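Local atomic coordinates of parahox neighbor (Phaeodactylum tricornutum CCAP 1055/1, PDB entry 5Z5M), a protein that probably converts 5-hydroxyisourate to (S)-allantoin in the urate degradation pathway, with hydroxyisourate hydrolase and OHCU decarboxylase domains joined in one chain. Residues P285-V288 / F293-Y296. Residues are numbered along the deposited sequence; the frame is centred on the assembly and turned at random.
Sequences PLLV and FSTY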
loop_
_atom_site.group_PDB
_atom_site.type_symbol
_atom_site.label_atom_id
_atom_site.label_comp_id
_atom_site.label_asym_id
_atom_site.label_seq_id
_atom_site.Cartn_x
_atom_site.Cartn_y
_atom_site.Cartn_z
ATOM N N PRO A 285 -3.166 -7.235 9.815
ATOM C CA PRO A 285 -4.106 -7.541 8.739
ATOM C C PRO A 285 -3.438 -7.809 7.390
ATOM O O PRO A 285 -2.225 -7.649 7.242
ATOM C CB PRO A 285 -4.949 -6.270 8.665
ATOM C CG PRO A 285 -3.974 -5.188 8.986
ATOM C CD PRO A 285 -2.977 -5.779 9.967
ATOM N N LEU A 286 -4.249 -8.203 6.415
ATOM C CA LEU A 286 -3.806 -8.374 5.040
ATOM C C LEU A 286 -4.710 -7.576 4.095
ATOM O O LEU A 286 -5.934 -7.741 4.105
ATOM C CB LEU A 286 -3.813 -9.861 4.652
ATOM C CG LEU A 286 -3.413 -10.198 3.213
ATOM C CD1 LEU A 286 -1.925 -9.928 3.005
ATOM C CD2 LEU A 286 -3.764 -11.639 2.860
ATOM N N LEU A 287 -4.106 -6.705 3.290
ATOM C CA LEU A 287 -4.799 -6.045 2.186
ATOM C C LEU A 287 -4.398 -6.777 0.920
ATOM O O LEU A 287 -3.215 -6.861 0.630
ATOM C CB LEU A 287 -4.422 -4.563 2.094
ATOM C CG LEU A 287 -5.027 -3.538 3.061
ATOM C CD1 LEU A 287 -4.717 -3.861 4.514
ATOM C CD2 LEU A 287 -4.532 -2.140 2.707
ATOM N N VAL A 288 -5.348 -7.326 0.166
ATOM C CA VAL A 288 -4.939 -8.198 -0.936
ATOM C C VAL A 288 -5.831 -8.134 -2.186
ATOM O O VAL A 288 -7.045 -7.968 -2.096
ATOM C CB VAL A 288 -4.856 -9.667 -0.444
ATOM C CG1 VAL A 288 -6.224 -10.169 0.040
ATOM C CG2 VAL A 288 -4.293 -10.579 -1.518
ATOM N N PHE A 293 -0.367 -7.092 -2.530
ATOM C CA PHE A 293 -0.774 -7.196 -1.148
ATOM C C PHE A 293 0.077 -6.304 -0.258
ATOM O O PHE A 293 1.172 -5.871 -0.636
ATOM C CB PHE A 293 -0.756 -8.659 -0.661
ATOM C CG PHE A 293 0.614 -9.240 -0.429
ATOM C CD1 PHE A 293 1.191 -9.201 0.830
ATOM C CD2 PHE A 293 1.286 -9.895 -1.444
ATOM C CE1 PHE A 293 2.437 -9.759 1.059
ATOM C CE2 PHE A 293 2.531 -10.464 -1.221
ATOM C CZ PHE A 293 3.111 -10.387 0.028
ATOM N N SER A 294 -0.462 -6.011 0.917
ATOM C CA SER A 294 0.238 -5.170 1.875
ATOM C C SER A 294 -0.209 -5.487 3.294
ATOM O O SER A 294 -1.258 -6.092 3.522
ATOM C CB SER A 294 0.004 -3.688 1.572
ATOM O OG SER A 294 -1.373 -3.364 1.628
ATOM N N THR A 295 0.602 -5.071 4.253
ATOM C CA THR A 295 0.278 -5.255 5.648
ATOM C C THR A 295 0.959 -4.154 6.441
ATOM O O THR A 295 1.781 -3.400 5.902
ATOM C CB THR A 295 0.728 -6.627 6.168
ATOM O OG1 THR A 295 0.328 -6.778 7.533
ATOM C CG2 THR A 295 2.239 -6.746 6.089
ATOM N N TYR A 296 0.603 -4.064 7.715
ATOM C CA TYR A 296 1.185 -3.070 8.609
ATOM C C TYR A 296 0.989 -3.492 10.059
ATOM O O TYR A 296 0.175 -4.368 10.353
ATOM C CB TYR A 296 0.550 -1.700 8.372
ATOM C CG TYR A 296 -0.957 -1.680 8.546
ATOM C CD1 TYR A 296 -1.530 -1.423 9.787
ATOM C CD2 TYR A 296 -1.806 -1.903 7.469
ATOM C CE1 TYR A 296 -2.902 -1.394 9.953
ATOM C CE2 TYR A 296 -3.184 -1.877 7.628
ATOM C CZ TYR A 296 -3.723 -1.621 8.870
ATOM O OH TYR A 296 -5.088 -1.598 9.039
#
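Leu287 and Ser294 form the hydrogen-bonded pair of an antiparallel beta hairpin, built from strands 281-289 and 292-296 at the C-terminal end of the transthyretin-like HIU hydrolase domain. Two backbone bonds join them: Leu287 N gives a nearly straight one (173°) to Ser294 O, and Ser294 N returns one to Leu287 O, the latter also approached by Phe293 CA at 3.0 Å. Beyond this pair the backbones draw apart, Pro285 O lying 4.6 Å from Tyr296 N, and a side chain supplies the donor instead. With OG1 swung opposite its own backbone N (chi1 -177°), Thr295 donates to Pro285 O over 2.7 Å, coming in almost on the line of the carbonyl bond. A valine here would probably leave the Pro285 carbonyl without this donor and the end of the hairpin less firmly held.

Packing is tightest on the face of Leu287, Ser294 and Tyr296. Pro285 CG sits over one face of the Tyr296 ring, 3.9 Å from its centroid and displaced toward the rim, a CH-pi contact, while Leu287 CD1 meets the edge of the same ring near its plane. Leu287 and Tyr296 also pack against a third subunit. Across the sheet the fit between the strands is looser: Leu286 CD1 approaches Phe293 CD1 obliquely at 3.9 Å, and Val288 CG2 comes no closer than 4.1 Å to Phe293 CB. That side is nevertheless buried, with Ile269 and Leu271 against Phe293, and Cys249 against Leu286 and Val288. Strand 293-296 pairs in turn with an antiparallel strand of a second subunit, carrying the sheet across the interface. Ser294, the one partly exposed residue of the contact, lays its OG 3.3 Å from Leu287 CB.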